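Local coordinates for protein (soluble lytic transglycosylase SLT70) (Escherichia coli, PDB 1QSA), which cleaves the glycosidic bonds between N-acetylmuramic acid and N-acetylglucosamine in peptidoglycan, leaving a 1,6-anhydro bond on the muramic acid residue, at residues L431-T436 with R448-Y453; E415-A420 with W442-E447. All blocks are in the same frame, centred on the assembly; numbering follows the deposited sequence.

Interaction 1 of 2, residues L431-T436 with R448-Y453; sequences LSVQAT and RFPLAY. With SO4 (sulfate ion), chain B; SO4 (sulfate ion), chain H.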
loop_
_atom_site.group_PDB
_atom_site.type_symbol
_atom_site.label_atom_id
_atom_site.label_comp_id
_atom_site.label_asym_id
_atom_site.label_seq_id
_atom_site.Cartn_x
_atom_site.Cartn_y
_atom_site.Cartn_z
ATOM N N LEU A 431 -4.897 0.246 -17.500
ATOM C CA LEU A 431 -5.403 1.611 -17.561
ATOM C C LEU A 431 -6.895 1.664 -17.256
ATOM O O LEU A 431 -7.371 2.609 -16.633
ATOM C CB LEU A 431 -5.091 2.248 -18.926
ATOM C CG LEU A 431 -3.596 2.246 -19.266
ATOM C CD1 LEU A 431 -3.363 3.051 -20.563
ATOM C CD2 LEU A 431 -2.798 2.869 -18.103
ATOM N N SER A 432 -7.628 0.645 -17.689
ATOM C CA SER A 432 -9.060 0.574 -17.417
ATOM C C SER A 432 -9.268 0.535 -15.900
ATOM O O SER A 432 -10.035 1.329 -15.358
ATOM C CB SER A 432 -9.663 -0.678 -18.074
ATOM O OG SER A 432 -11.036 -0.849 -17.742
ATOM N N VAL A 433 -8.541 -0.345 -15.210
ATOM C CA VAL A 433 -8.686 -0.439 -13.744
ATOM C C VAL A 433 -8.255 0.877 -13.076
ATOM O O VAL A 433 -8.935 1.407 -12.186
ATOM C CB VAL A 433 -7.863 -1.635 -13.149
ATOM C CG1 VAL A 433 -7.903 -1.589 -11.617
ATOM C CG2 VAL A 433 -8.433 -2.985 -13.629
ATOM N N GLN A 434 -7.160 1.453 -13.563
ATOM C CA GLN A 434 -6.645 2.699 -13.003
ATOM C C GLN A 434 -7.660 3.841 -13.077
ATOM O O GLN A 434 -7.788 4.631 -12.135
ATOM C CB GLN A 434 -5.336 3.064 -13.715
ATOM C CG GLN A 434 -4.581 4.239 -13.101
ATOM C CD GLN A 434 -3.354 4.635 -13.906
ATOM O OE1 GLN A 434 -2.842 3.857 -14.707
ATOM N NE2 GLN A 434 -2.863 5.848 -13.675
ATOM N N ALA A 435 -8.386 3.922 -14.190
ATOM C CA ALA A 435 -9.394 4.960 -14.367
ATOM C C ALA A 435 -10.581 4.719 -13.431
ATOM O O ALA A 435 -11.152 5.679 -12.903
ATOM C CB ALA A 435 -9.858 5.014 -15.810
ATOM N N THR A 436 -10.966 3.460 -13.210
ATOM C CA THR A 436 -12.088 3.221 -12.296
ATOM C C THR A 436 -11.711 3.642 -10.876
ATOM O O THR A 436 -12.551 4.134 -10.130
ATOM C CB THR A 436 -12.590 1.745 -12.290
ATOM O OG1 THR A 436 -11.575 0.871 -11.774
ATOM C CG2 THR A 436 -12.985 1.301 -13.693
ATOM N N ARG A 448 -13.716 -2.554 -14.137
ATOM C CA ARG A 448 -12.894 -2.859 -12.965
ATOM C C ARG A 448 -12.340 -4.290 -13.017
ATOM O O ARG A 448 -11.309 -4.580 -12.407
ATOM C CB ARG A 448 -13.718 -2.750 -11.667
ATOM C CG ARG A 448 -14.217 -1.332 -11.308
ATOM C CD ARG A 448 -14.911 -1.320 -9.925
ATOM N NE ARG A 448 -13.975 -1.673 -8.869
ATOM C CZ ARG A 448 -14.300 -2.321 -7.750
ATOM N NH1 ARG A 448 -15.568 -2.630 -7.483
ATOM N NH2 ARG A 448 -13.357 -2.627 -6.873
ATOM N N PHE A 449 -13.039 -5.191 -13.707
ATOM C CA PHE A 449 -12.621 -6.587 -13.748
ATOM C C PHE A 449 -12.593 -7.117 -15.167
ATOM O O PHE A 449 -13.323 -8.050 -15.514
ATOM C CB PHE A 449 -13.563 -7.402 -12.845
ATOM C CG PHE A 449 -13.545 -6.940 -11.416
ATOM C CD1 PHE A 449 -12.451 -7.240 -10.598
ATOM C CD2 PHE A 449 -14.548 -6.092 -10.924
ATOM C CE1 PHE A 449 -12.348 -6.689 -9.312
ATOM C CE2 PHE A 449 -14.458 -5.535 -9.646
ATOM C CZ PHE A 449 -13.354 -5.830 -8.837
ATOM N N PRO A 450 -11.687 -6.570 -15.995
ATOM C CA PRO A 450 -11.579 -7.003 -17.387
ATOM C C PRO A 450 -11.028 -8.418 -17.529
ATOM O O PRO A 450 -10.248 -8.859 -16.680
ATOM C CB PRO A 450 -10.614 -5.980 -17.979
ATOM C CG PRO A 450 -9.696 -5.671 -16.823
ATOM C CD PRO A 450 -10.679 -5.531 -15.678
ATOM N N LEU A 451 -11.414 -9.108 -18.606
ATOM C CA LEU A 451 -10.938 -10.464 -18.877
ATOM C C LEU A 451 -9.552 -10.395 -19.511
ATOM O O LEU A 451 -9.342 -10.798 -20.663
ATOM C CB LEU A 451 -11.912 -11.210 -19.796
ATOM C CG LEU A 451 -13.305 -11.410 -19.198
ATOM C CD1 LEU A 451 -14.194 -12.145 -20.201
ATOM C CD2 LEU A 451 -13.222 -12.183 -17.886
ATOM N N ALA A 452 -8.600 -9.925 -18.718
ATOM C CA ALA A 452 -7.221 -9.742 -19.160
ATOM C C ALA A 452 -6.428 -11.033 -19.379
ATOM O O ALA A 452 -6.532 -11.980 -18.587
ATOM C CB ALA A 452 -6.507 -8.859 -18.169
ATOM N N TYR A 453 -5.674 -11.082 -20.480
ATOM C CA TYR A 453 -4.835 -12.222 -20.839
ATOM C C TYR A 453 -5.660 -13.509 -20.790
ATOM O O TYR A 453 -5.175 -14.554 -20.369
ATOM C CB TYR A 453 -3.636 -12.305 -19.862
ATOM C CG TYR A 453 -2.844 -11.021 -19.783
ATOM C CD1 TYR A 453 -1.872 -10.730 -20.746
ATOM C CD2 TYR A 453 -3.088 -10.085 -18.775
ATOM C CE1 TYR A 453 -1.161 -9.534 -20.711
ATOM C CE2 TYR A 453 -2.384 -8.883 -18.729
ATOM C CZ TYR A 453 -1.421 -8.620 -19.710
ATOM O OH TYR A 453 -0.719 -7.441 -19.692
HETATM S S SO4 B . -15.501 -4.682 -4.238
HETATM O O1 SO4 B . -15.502 -6.124 -3.921
HETATM O O2 SO4 B . -16.341 -4.442 -5.428
HETATM O O3 SO4 B . -16.058 -3.959 -3.082
HETATM O O4 SO4 B . -14.130 -4.200 -4.485
HETATM S S SO4 H . -9.690 -1.848 -6.448
HETATM O O1 SO4 H . -10.625 -2.955 -6.164
HETATM O O2 SO4 H . -9.119 -1.347 -5.185
HETATM O O3 SO4 H . -8.606 -2.339 -7.315
HETATM O O4 SO4 H . -10.415 -0.765 -7.129
HETATM O O HOH W 1 -11.349 -0.768 -9.558
#
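Val433 and Arg448 bring the backbones closest, CA to CA 4.9 Å, where helix 429-438 of the alpha-superhelix meets the end of the short helix 445-448; the chain leaves the helix at Phe449 and passes through an inverse gamma turn centred on Leu451 on its way to helix 454-461. No hydrogen bond links the two segments directly, so the direct contacts are packing, with a water bridging the polar ends. Val433 CG2, anti to the carbonyl carbon, lies 3.5 Å from Arg448 O and 4.0 Å from Pro450 CD, valine and proline crossing at about a right angle. Thr436 sets OG1 3.5 Å from Arg448 CG, while that hydroxyl donates to Val433 O within its own helix. Bent at chi3 (63°), the arginine carries its guanidinium to two sulfates, probably from the crystallisation liquor, with Phe449 CE2 over the centre of one face. Arg448 NH2 reaches O4 of the chain B sulfate at 3.0 Å, nearly straight at 175°, and O1 of the chain H sulfate at a more bent 132°. With an alanine here, both sulfates would probably lose this cationic partner and Thr436 its aliphatic neighbour. One water accepts from Arg448 NE at 2.9 Å and donates to Thr436 OG1 and to O4 of the chain H sulfate.

Interaction 2 of 2, residues E415-A420 with W442-E447; sequences EQAQLA and WDHLEE
His444 sets its imidazole against the methyl of Ala417, which meets the ring obliquely, with His444 NE2 4.0 Å from Ala417 CB. This is helix-to-turn packing within the alpha-superhelix: helix 413-425 lies against the start of the short helix 445-448, for which His444 is the N-cap residue. His444 is also the centre of an inverse gamma turn, which fits its backbone angles of -85° and 66° and the weak bond from Leu445 N to Asp443 O. The two backbones are closer at the other end, as CA distances fall from 8.2 Å for Ala417 with His444 to 6.5 Å for Ala420 with Glu447. There the side chains meet through their first carbons, CB to CB at 4.4 Å, and Glu447 CG lies 4.3 Å from the carbonyl carbon of Ala420. Small alanines one helical turn apart thus present methyl groups to a histidine and a glutamate, and no hydrogen bond crosses between the segments. The acidic end of Glu447 is held by another residue of helix 413-425, since OE2 forms a salt bridge with Arg421, which also pairs with Glu446. Ala420 and Glu447 both touch Thr436 of helix 429-438, so the intervening helix contributes to the same interface. Within the segment 442-447, the glutamate bends at chi2 (76°), and its OE1 lies at the edge of the His444 ring, in the ring plane.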
loop_
_atom_site.group_PDB
_atom_site.type_symbol
_atom_site.label_atom_id
_atom_site.label_comp_id
_atom_site.label_asym_id
_atom_site.label_seq_id
_atom_site.Cartn_x
_atom_site.Cartn_y
_atom_site.Cartn_z
ATOM N N GLU A 415 -16.322 11.780 -17.556
ATOM C CA GLU A 415 -15.094 11.737 -18.345
ATOM C C GLU A 415 -14.214 10.572 -17.892
ATOM O O GLU A 415 -13.654 9.864 -18.728
ATOM C CB GLU A 415 -14.323 13.055 -18.234
ATOM C CG GLU A 415 -15.002 14.228 -18.944
ATOM C CD GLU A 415 -14.337 15.574 -18.676
ATOM O OE1 GLU A 415 -13.819 15.799 -17.559
ATOM O OE2 GLU A 415 -14.355 16.427 -19.592
ATOM N N GLN A 416 -14.118 10.354 -16.581
ATOM C CA GLN A 416 -13.295 9.247 -16.068
ATOM C C GLN A 416 -13.853 7.881 -16.497
ATOM O O GLN A 416 -13.080 6.950 -16.791
ATOM C CB GLN A 416 -13.125 9.360 -14.551
ATOM C CG GLN A 416 -12.287 10.582 -14.155
ATOM C CD GLN A 416 -12.377 10.922 -12.679
ATOM O OE1 GLN A 416 -13.450 10.852 -12.088
ATOM N NE2 GLN A 416 -11.257 11.327 -12.084
ATOM N N ALA A 417 -15.183 7.775 -16.588
ATOM C CA ALA A 417 -15.834 6.537 -17.026
ATOM C C ALA A 417 -15.613 6.328 -18.531
ATOM O O ALA A 417 -15.420 5.202 -18.992
ATOM C CB ALA A 417 -17.343 6.572 -16.688
ATOM N N GLN A 418 -15.644 7.421 -19.299
ATOM C CA GLN A 418 -15.390 7.325 -20.736
ATOM C C GLN A 418 -13.953 6.869 -20.950
ATOM O O GLN A 418 -13.702 6.023 -21.792
ATOM C CB GLN A 418 -15.573 8.670 -21.429
ATOM C CG GLN A 418 -17.007 9.142 -21.543
ATOM C CD GLN A 418 -17.077 10.492 -22.221
ATOM O OE1 GLN A 418 -16.447 11.457 -21.780
ATOM N NE2 GLN A 418 -17.835 10.570 -23.303
ATOM N N LEU A 419 -13.016 7.456 -20.200
ATOM C CA LEU A 419 -11.607 7.084 -20.310
ATOM C C LEU A 419 -11.407 5.610 -19.905
ATOM O O LEU A 419 -10.672 4.867 -20.560
ATOM C CB LEU A 419 -10.730 8.031 -19.466
ATOM C CG LEU A 419 -10.532 9.449 -20.044
ATOM C CD1 LEU A 419 -9.836 10.358 -19.040
ATOM C CD2 LEU A 419 -9.719 9.361 -21.343
ATOM N N ALA A 420 -12.085 5.180 -18.844
ATOM C CA ALA A 420 -11.994 3.785 -18.405
ATOM C C ALA A 420 -12.468 2.859 -19.538
ATOM O O ALA A 420 -11.784 1.899 -19.896
ATOM C CB ALA A 420 -12.846 3.559 -17.146
ATOM N N TRP A 442 -16.879 2.473 -8.477
ATOM C CA TRP A 442 -16.932 1.154 -7.864
ATOM C C TRP A 442 -17.959 0.185 -8.409
ATOM O O TRP A 442 -17.794 -1.029 -8.274
ATOM C CB TRP A 442 -17.068 1.291 -6.344
ATOM C CG TRP A 442 -16.061 2.229 -5.689
ATOM C CD1 TRP A 442 -16.330 3.179 -4.739
ATOM C CD2 TRP A 442 -14.645 2.292 -5.924
ATOM N NE1 TRP A 442 -15.172 3.827 -4.371
ATOM C CE2 TRP A 442 -14.124 3.302 -5.082
ATOM C CE3 TRP A 442 -13.765 1.595 -6.765
ATOM C CZ2 TRP A 442 -12.765 3.631 -5.057
ATOM C CZ3 TRP A 442 -12.410 1.923 -6.740
ATOM C CH2 TRP A 442 -11.926 2.932 -5.892
ATOM N N ASP A 443 -19.033 0.707 -8.999
ATOM C CA ASP A 443 -20.066 -0.149 -9.559
ATOM C C ASP A 443 -19.914 -0.405 -11.060
ATOM O O ASP A 443 -20.733 -1.116 -11.645
ATOM C CB ASP A 443 -21.466 0.386 -9.228
ATOM C CG ASP A 443 -21.768 0.351 -7.739
ATOM O OD1 ASP A 443 -21.551 -0.702 -7.102
ATOM O OD2 ASP A 443 -22.219 1.382 -7.195
ATOM N N HIS A 444 -18.880 0.170 -11.687
ATOM C CA HIS A 444 -18.614 -0.083 -13.115
ATOM C C HIS A 444 -17.783 -1.374 -13.168
ATOM O O HIS A 444 -16.613 -1.385 -13.574
ATOM C CB HIS A 444 -17.828 1.074 -13.738
ATOM C CG HIS A 444 -18.669 2.262 -14.074
ATOM N ND1 HIS A 444 -19.315 3.016 -13.114
ATOM C CD2 HIS A 444 -18.977 2.828 -15.265
ATOM C CE1 HIS A 444 -19.982 3.996 -13.702
ATOM N NE2 HIS A 444 -19.794 3.901 -15.005
ATOM N N LEU A 445 -18.412 -2.474 -12.775
ATOM C CA LEU A 445 -17.719 -3.752 -12.681
ATOM C C LEU A 445 -16.997 -4.289 -13.906
ATOM O O LEU A 445 -15.931 -4.896 -13.770
ATOM C CB LEU A 445 -18.639 -4.830 -12.084
ATOM C CG LEU A 445 -19.215 -4.530 -10.696
ATOM C CD1 LEU A 445 -20.032 -5.737 -10.205
ATOM C CD2 LEU A 445 -18.106 -4.190 -9.707
ATOM N N GLU A 446 -17.553 -4.075 -15.098
ATOM C CA GLU A 446 -16.920 -4.605 -16.304
ATOM C C GLU A 446 -15.528 -4.012 -16.525
ATOM O O GLU A 446 -14.600 -4.729 -16.891
ATOM C CB GLU A 446 -17.800 -4.386 -17.548
ATOM C CG GLU A 446 -17.339 -5.268 -18.693
ATOM C CD GLU A 446 -18.234 -5.248 -19.908
ATOM O OE1 GLU A 446 -18.996 -4.278 -20.088
ATOM O OE2 GLU A 446 -18.158 -6.223 -20.688
ATOM N N GLU A 447 -15.399 -2.704 -16.303
ATOM C CA GLU A 447 -14.124 -2.006 -16.473
ATOM C C GLU A 447 -13.164 -2.272 -15.318
ATOM O O GLU A 447 -11.939 -2.229 -15.493
ATOM C CB GLU A 447 -14.340 -0.496 -16.647
ATOM C CG GLU A 447 -15.079 -0.091 -17.942
ATOM C CD GLU A 447 -16.573 -0.348 -17.892
ATOM O OE1 GLU A 447 -17.166 -0.316 -16.795
ATOM O OE2 GLU A 447 -17.173 -0.570 -18.962
#

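Overall arrangement
Interactions 1 and 2 are both mostly buried, with centres about 9 Å apart, and join three successive helices: 413-425, 429-438 and 445-448. Their segments alternate along the chain, so the polypeptide between 442 and 453 packs first on one helix and then on the next. Ser432 OG bonds to Glu447 O, and Arg448 NH1 to Trp442 O, at 2.8 and 2.9 Å respectively; Ala435 CB also packs 3.6 Å from Ala420 CA. The chemistry diverges with position: interaction 2 is direct packing away from the annotated sites, whereas interaction 1 adds water and sulfate, with Val433 about 11 Å, side chain to side chain, from the predicted active-site residue Glu478.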